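Local coordinates for TfuA domain-containing protein (Methanosarcina acetivorans, PDB 6XP8) that takes part in peptide backbone thioamidation, probably acting together with a YcaO enzyme, at residues V129-R132 / E133-A137; N150-L153 / D154-I157; S194-I198 / K199-A203. All coordinates share one frame; numbering follows the deposited sequence.

Contact 1: V129-R132 / E133-A137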
loop_
_atom_site.group_PDB
_atom_site.type_symbol
_atom_site.label_atom_id
_atom_site.label_comp_id
_atom_site.label_asym_id
_atom_site.label_seq_id
_atom_site.Cartn_x
_atom_site.Cartn_y
_atom_site.Cartn_z
ATOM N N VAL A 129 4.425 -4.659 -4.682
ATOM C CA VAL A 129 3.173 -4.686 -5.468
ATOM C C VAL A 129 3.181 -3.755 -6.690
ATOM O O VAL A 129 2.713 -4.154 -7.757
ATOM C CB VAL A 129 1.878 -4.484 -4.628
ATOM C CG1 VAL A 129 1.620 -5.702 -3.746
ATOM C CG2 VAL A 129 1.917 -3.199 -3.815
ATOM N N ASN A 130 3.722 -2.541 -6.521
ATOM C CA ASN A 130 3.913 -1.583 -7.626
ATOM C C ASN A 130 4.916 -2.118 -8.655
ATOM O O ASN A 130 4.707 -1.951 -9.857
ATOM C CB ASN A 130 4.383 -0.209 -7.115
ATOM C CG ASN A 130 3.257 0.649 -6.530
ATOM O OD1 ASN A 130 2.169 0.168 -6.210
ATOM N ND2 ASN A 130 3.548 1.931 -6.345
ATOM N N ILE A 131 5.989 -2.759 -8.180
ATOM C CA ILE A 131 7.007 -3.367 -9.061
ATOM C C ILE A 131 6.375 -4.485 -9.900
ATOM O O ILE A 131 6.575 -4.537 -11.120
ATOM C CB ILE A 131 8.257 -3.859 -8.272
ATOM C CG1 ILE A 131 9.012 -2.667 -7.667
ATOM C CG2 ILE A 131 9.195 -4.684 -9.156
ATOM C CD1 ILE A 131 9.950 -3.018 -6.521
ATOM N N ARG A 132 5.584 -5.341 -9.246
ATOM C CA ARG A 132 4.850 -6.428 -9.912
ATOM C C ARG A 132 3.997 -5.904 -11.072
ATOM O O ARG A 132 4.109 -6.384 -12.205
ATOM C CB ARG A 132 3.961 -7.184 -8.910
ATOM C CG ARG A 132 4.710 -8.048 -7.903
ATOM C CD ARG A 132 3.735 -8.866 -7.063
ATOM N NE ARG A 132 4.401 -9.695 -6.052
ATOM C CZ ARG A 132 4.972 -10.881 -6.275
ATOM N NH1 ARG A 132 5.003 -11.415 -7.498
ATOM N NH2 ARG A 132 5.531 -11.539 -5.262
ATOM N N GLU A 133 3.180 -4.891 -10.777
ATOM C CA GLU A 133 2.246 -4.314 -11.743
ATOM C C GLU A 133 2.934 -3.514 -12.847
ATOM O O GLU A 133 2.479 -3.520 -14.002
ATOM C CB GLU A 133 1.212 -3.453 -11.017
ATOM C CG GLU A 133 0.184 -4.265 -10.243
ATOM C CD GLU A 133 -0.645 -5.163 -11.143
ATOM O OE1 GLU A 133 -1.491 -4.639 -11.895
ATOM O OE2 GLU A 133 -0.450 -6.395 -11.097
ATOM N N THR A 134 4.019 -2.832 -12.486
ATOM C CA THR A 134 4.787 -2.020 -13.435
ATOM C C THR A 134 5.604 -2.907 -14.383
ATOM O O THR A 134 5.648 -2.631 -15.581
ATOM C CB THR A 134 5.640 -0.947 -12.721
ATOM O OG1 THR A 134 4.769 -0.101 -11.957
ATOM C CG2 THR A 134 6.402 -0.071 -13.710
ATOM N N LEU A 135 6.213 -3.974 -13.853
ATOM C CA LEU A 135 6.899 -4.962 -14.704
ATOM C C LEU A 135 5.952 -5.696 -15.656
ATOM O O LEU A 135 6.329 -5.991 -16.792
ATOM C CB LEU A 135 7.725 -5.960 -13.881
ATOM C CG LEU A 135 9.039 -5.453 -13.262
ATOM C CD1 LEU A 135 9.674 -6.543 -12.410
ATOM C CD2 LEU A 135 10.032 -4.962 -14.310
ATOM N N LYS A 136 4.730 -5.973 -15.192
ATOM C CA LYS A 136 3.676 -6.529 -16.050
ATOM C C LYS A 136 3.308 -5.594 -17.200
ATOM O O LYS A 136 3.220 -6.037 -18.346
ATOM C CB LYS A 136 2.438 -6.918 -15.239
ATOM C CG LYS A 136 2.528 -8.323 -14.674
ATOM C CD LYS A 136 1.480 -8.588 -13.607
ATOM C CE LYS A 136 1.654 -9.987 -13.033
ATOM N NZ LYS A 136 0.552 -10.356 -12.103
ATOM N N ALA A 137 3.124 -4.310 -16.888
ATOM C CA ALA A 137 2.837 -3.275 -17.891
ATOM C C ALA A 137 3.993 -3.100 -18.886
ATOM O O ALA A 137 3.760 -2.946 -20.087
ATOM C CB ALA A 137 2.505 -1.952 -17.219
#
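Thr134 turns its hydroxyl back along the helix onto Asn130, and OG1 donates to Asn130 O at 2.8 Å. Because OG1 stands anti to Thr134's own carbonyl carbon (chi1 -59°), it lies beside its backbone N, and hydroxyl and amide reach the same acceptor. Thr134 N donates to Asn130 O at 2.9 Å from one face of the carbonyl plane, while OG1 comes in from the other, tilted 34° out of that plane. One buried oxygen is therefore gripped twice. Beyond it, OG1 is also hydrogen-bonded to Val196 N and Tyr166 OH, and the amide of Asn130 reaches Asp197, Glu195 and Lys199. With an alanine here OG1 is gone, and Asn130 O would probably keep only the amide of the pair, with Val196 N and Tyr166 OH left without the hydroxyl they share. These are i to i+4 relations within the alpha-helix 128-140, part of the all-helical region that follows the parallel-sheet portion of the chain. Another flank of the helix is apolar: Ile131 and Leu135 lie alongside each other, pointing the same way, with Ile131 CG2 3.8 Å from Leu135 CD1. Leu135 CG also rests 3.4 Å from Ile131 O. Ile131 O accepts from Leu135 N in a nearly straight bond (166°). CG of Glu133, beside its own backbone N, passes 3.5 Å from Val129 O, while Val196 and Trp100 touch the Glu133 side chain. On the more open side, the methylenes of Lys136 run past the carbonyl of Arg132, with Lys136 CG 3.5 Å from Arg132 O. The extended Arg132 carries NE to a salt bridge with Glu111, and its NH1 remains 6.5 Å from Lys136 NZ, too far for the two like charges to touch.

Contact 2: N150-L153 / D154-I157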
loop_
_atom_site.group_PDB
_atom_site.type_symbol
_atom_site.label_atom_id
_atom_site.label_comp_id
_atom_site.label_asym_id
_atom_site.label_seq_id
_atom_site.Cartn_x
_atom_site.Cartn_y
_atom_site.Cartn_z
ATOM N N ASN A 150 10.736 -12.028 -15.450
ATOM C CA ASN A 150 10.871 -12.992 -14.353
ATOM C C ASN A 150 12.160 -12.808 -13.556
ATOM O O ASN A 150 12.144 -12.916 -12.323
ATOM C CB ASN A 150 10.760 -14.429 -14.874
ATOM C CG ASN A 150 9.397 -14.741 -15.483
ATOM O OD1 ASN A 150 8.454 -13.948 -15.408
ATOM N ND2 ASN A 150 9.296 -15.914 -16.099
ATOM N N ALA A 151 13.261 -12.518 -14.256
ATOM C CA ALA A 151 14.565 -12.307 -13.613
ATOM C C ALA A 151 14.555 -11.047 -12.752
ATOM O O ALA A 151 15.035 -11.067 -11.615
ATOM C CB ALA A 151 15.687 -12.253 -14.644
ATOM N N LEU A 152 13.987 -9.963 -13.285
ATOM C CA LEU A 152 13.918 -8.696 -12.554
ATOM C C LEU A 152 12.947 -8.747 -11.378
ATOM O O LEU A 152 13.188 -8.124 -10.339
ATOM C CB LEU A 152 13.571 -7.536 -13.487
ATOM C CG LEU A 152 14.670 -7.136 -14.480
ATOM C CD1 LEU A 152 14.108 -6.133 -15.472
ATOM C CD2 LEU A 152 15.922 -6.591 -13.802
ATOM N N LEU A 153 11.854 -9.486 -11.544
ATOM C CA LEU A 153 10.902 -9.683 -10.455
ATOM C C LEU A 153 11.521 -10.485 -9.304
ATOM O O LEU A 153 11.400 -10.094 -8.141
ATOM C CB LEU A 153 9.598 -10.307 -10.965
ATOM C CG LEU A 153 8.524 -10.713 -9.943
ATOM C CD1 LEU A 153 8.060 -9.550 -9.067
ATOM C CD2 LEU A 153 7.350 -11.335 -10.678
ATOM N N ASP A 154 12.198 -11.586 -9.636
ATOM C CA ASP A 154 12.954 -12.353 -8.641
ATOM C C ASP A 154 13.993 -11.493 -7.913
ATOM O O ASP A 154 14.151 -11.605 -6.690
ATOM C CB ASP A 154 13.632 -13.565 -9.292
ATOM C CG ASP A 154 14.485 -14.350 -8.311
ATOM O OD1 ASP A 154 13.911 -15.069 -7.458
ATOM O OD2 ASP A 154 15.728 -14.244 -8.387
ATOM N N LEU A 155 14.699 -10.642 -8.665
ATOM C CA LEU A 155 15.664 -9.708 -8.078
ATOM C C LEU A 155 14.985 -8.779 -7.068
ATOM O O LEU A 155 15.488 -8.601 -5.956
ATOM C CB LEU A 155 16.415 -8.906 -9.160
ATOM C CG LEU A 155 17.451 -7.851 -8.717
ATOM C CD1 LEU A 155 18.538 -8.419 -7.808
ATOM C CD2 LEU A 155 18.076 -7.142 -9.914
ATOM N N ALA A 156 13.840 -8.215 -7.459
ATOM C CA ALA A 156 13.084 -7.295 -6.595
ATOM C C ALA A 156 12.642 -7.976 -5.295
ATOM O O ALA A 156 12.812 -7.411 -4.212
ATOM C CB ALA A 156 11.891 -6.718 -7.338
ATOM N N ILE A 157 12.112 -9.196 -5.413
ATOM C CA ILE A 157 11.722 -10.018 -4.253
ATOM C C ILE A 157 12.919 -10.208 -3.308
ATOM O O ILE A 157 12.771 -10.136 -2.083
ATOM C CB ILE A 157 11.104 -11.381 -4.693
ATOM C CG1 ILE A 157 9.784 -11.153 -5.454
ATOM C CG2 ILE A 157 10.888 -12.319 -3.502
ATOM C CD1 ILE A 157 9.297 -12.342 -6.266
HETATM O O HOH W 1 16.813 -12.882 -10.746
#
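Leu153 lays its isobutyl group obliquely across the end of Ile157, one helical turn on. Leu153 CG is 4.1 Å from Ile157 CD1, and Leu153 CD1 approaches the same methyl, so a single terminal carbon meets the branch point and one arm of the leucine. With CG1 anti to its carbonyl carbon (chi1 -65°), Ile157 folds its longer arm back along the helix, and Ile157 CG1 passes 3.3 Å from Leu153 O. That oxygen accepts from Ile157 N at 3.0 Å through a nearly straight bond of 169°, so it has a polar partner as well as an apolar cover. Leu152 and Leu155 meet more loosely, CD2 to CD2 at 4.5 Å. The opposite character appears at Asp154, which faces solvent. A water donates to Ala151 O at 2.7 Å and to Asp154 OD2 at 2.9 Å, spending both hydrogens on a bridge from carboxylate to backbone. Ala151 O thus has two donors, the water and Leu155 N, whereas the carboxylate reaches the main chain through the water. The arrangement is the regular i to i+4 pattern of an alpha-helix in its last turns. As helix 146-157 ends, several carbonyls pass to side chains further on: Asp154 O to Asn158, Leu155 O to Thr159 and Ala156 O to Arg164. Leu153 and Ala156 lean on helix 128-140, the former against Arg132 and Leu135, the latter against Leu128 and Ile131. Leu155 packs on Leu169 and Glu172 of helix 166-175, and Ala151 and Leu152 meet Leu178 and Ile179 in the loop that follows that helix.

Contact 3: S194-I198 / K199-A203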
loop_
_atom_site.group_PDB
_atom_site.type_symbol
_atom_site.label_atom_id
_atom_site.label_comp_id
_atom_site.label_asym_id
_atom_site.label_seq_id
_atom_site.Cartn_x
_atom_site.Cartn_y
_atom_site.Cartn_z
ATOM N N SER A 194 5.426 5.982 -16.261
ATOM C CA SER A 194 4.201 5.199 -16.431
ATOM C C SER A 194 4.106 4.083 -15.392
ATOM O O SER A 194 3.681 2.970 -15.708
ATOM C CB SER A 194 4.119 4.625 -17.851
ATOM O OG SER A 194 4.416 5.616 -18.823
ATOM N N GLU A 195 4.509 4.385 -14.158
ATOM C CA GLU A 195 4.343 3.440 -13.046
ATOM C C GLU A 195 2.866 3.102 -12.868
ATOM O O GLU A 195 2.001 3.989 -12.964
ATOM C CB GLU A 195 4.913 4.005 -11.739
ATOM C CG GLU A 195 4.905 2.994 -10.592
ATOM C CD GLU A 195 5.358 3.551 -9.254
ATOM O OE1 GLU A 195 5.320 4.783 -9.045
ATOM O OE2 GLU A 195 5.743 2.733 -8.391
ATOM N N VAL A 196 2.591 1.819 -12.649
ATOM C CA VAL A 196 1.276 1.360 -12.216
ATOM C C VAL A 196 1.328 1.420 -10.689
ATOM O O VAL A 196 1.820 0.493 -10.028
ATOM C CB VAL A 196 0.942 -0.060 -12.730
ATOM C CG1 VAL A 196 -0.477 -0.463 -12.339
ATOM C CG2 VAL A 196 1.120 -0.153 -14.244
ATOM N N ASP A 197 0.855 2.544 -10.158
ATOM C CA ASP A 197 0.887 2.844 -8.732
ATOM C C ASP A 197 -0.370 2.265 -8.089
ATOM O O ASP A 197 -1.350 2.977 -7.801
ATOM C CB ASP A 197 1.016 4.362 -8.512
ATOM C CG ASP A 197 1.395 4.736 -7.075
ATOM O OD1 ASP A 197 1.263 3.900 -6.145
ATOM O OD2 ASP A 197 1.809 5.900 -6.869
ATOM N N ILE A 198 -0.330 0.953 -7.882
ATOM C CA ILE A 198 -1.483 0.223 -7.362
ATOM C C ILE A 198 -1.808 0.617 -5.921
ATOM O O ILE A 198 -2.978 0.640 -5.542
ATOM C CB ILE A 198 -1.366 -1.314 -7.568
ATOM C CG1 ILE A 198 -2.717 -2.017 -7.331
ATOM C CG2 ILE A 198 -0.269 -1.942 -6.712
ATOM C CD1 ILE A 198 -3.799 -1.642 -8.325
ATOM N N LYS A 199 -0.780 0.946 -5.140
ATOM C CA LYS A 199 -0.989 1.431 -3.771
ATOM C C LYS A 199 -1.788 2.730 -3.748
ATOM O O LYS A 199 -2.718 2.861 -2.951
ATOM C CB LYS A 199 0.332 1.593 -3.025
ATOM C CG LYS A 199 0.993 0.271 -2.675
ATOM C CD LYS A 199 2.045 0.485 -1.599
ATOM C CE LYS A 199 1.539 0.127 -0.218
ATOM N NZ LYS A 199 2.594 0.383 0.807
ATOM N N ARG A 200 -1.450 3.664 -4.641
ATOM C CA ARG A 200 -2.170 4.939 -4.732
ATOM C C ARG A 200 -3.614 4.742 -5.191
ATOM O O ARG A 200 -4.532 5.361 -4.650
ATOM C CB ARG A 200 -1.450 5.894 -5.687
ATOM C CG ARG A 200 -2.074 7.273 -5.767
ATOM C CD ARG A 200 -1.379 8.146 -6.802
ATOM N NE ARG A 200 -1.881 9.520 -6.734
ATOM C CZ ARG A 200 -1.428 10.448 -5.894
ATOM N NH1 ARG A 200 -0.443 10.171 -5.044
ATOM N NH2 ARG A 200 -1.962 11.664 -5.908
ATOM N N GLN A 201 -3.814 3.874 -6.183
ATOM C CA GLN A 201 -5.154 3.634 -6.722
ATOM C C GLN A 201 -6.032 2.953 -5.689
ATOM O O GLN A 201 -7.198 3.309 -5.539
ATOM C CB GLN A 201 -5.106 2.848 -8.035
ATOM C CG GLN A 201 -4.522 3.686 -9.173
ATOM C CD GLN A 201 -4.375 2.927 -10.474
ATOM O OE1 GLN A 201 -3.904 1.783 -10.493
ATOM N NE2 GLN A 201 -4.758 3.566 -11.579
ATOM N N ASP A 202 -5.450 2.004 -4.956
ATOM C CA ASP A 202 -6.172 1.353 -3.869
ATOM C C ASP A 202 -6.482 2.320 -2.738
ATOM O O ASP A 202 -7.570 2.247 -2.158
ATOM C CB ASP A 202 -5.382 0.172 -3.324
ATOM C CG ASP A 202 -5.544 -1.081 -4.148
ATOM O OD1 ASP A 202 -6.119 -1.046 -5.267
ATOM O OD2 ASP A 202 -5.079 -2.121 -3.650
ATOM N N ALA A 203 -5.524 3.199 -2.421
ATOM C CA ALA A 203 -5.707 4.241 -1.393
ATOM C C ALA A 203 -6.903 5.139 -1.709
ATOM O O ALA A 203 -7.720 5.421 -0.833
ATOM C CB ALA A 203 -4.440 5.072 -1.221
HETATM O O HOH W 2 1.631 7.936 -5.035
#
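Asp197 leans over Arg200 from just ahead of helix 198-215. Its CB stands 4.1 Å from Arg200 CB, and its CG closes to 3.4 Å of the same carbon. CG is anti to the backbone N (chi1 -166°), which swings the carboxylate over the first turn. There OD1 accepts from Arg200 N at 3.1 Å, the donor lying 60° out of the carboxylate plane; Asn130 ND2 also donates to this oxygen. OD2 lies 3.5 Å from Arg200 CB, near Arg200 CD as well, and takes a hydrogen from a water at 2.7 Å. The water accepts in turn from Arg200 NH1, bridging two groups whose planes are 50° apart. The backbone adds Asp197 O, which accepts from Gln201 N. Ile198 CD1 lies 3.9 Å from OD1 of Asp202, whose carboxylate is hydrogen-bonded to Val97 N and Lys96 N. Asp197 is thus the N-cap; it also centres an inverse gamma turn, closed by a weak bond from Ile198 N to Val196 O. Its negative charge, placed at the positive end of the helix dipole, probably makes the cap electrostatically favourable, while Arg200, whose NH2 pairs with Asp15, is joined to it through water and not by a direct salt bridge.

Each contact is local, so none closes a long loop, and in chain order they run in series without nesting or crossing. Contact 1 lies on helix 128-140 and contact 2 on the next helix, 146-157; the two touch through Leu135, Ile131 and Arg132 against Leu153, Ala156 and Ile157, forming a helix-helix interface. Contact 3 comes much later, where the chain leaves helix 181-193 and enters helix 198-215, yet it returns to contact 1 through polar pairs of Thr134 and Asn130. Contacts 2 and 3 do not touch, their nearest atoms about 11 Å apart. Helix 128-140 therefore stands between helix 146-157 and the start of the final helix.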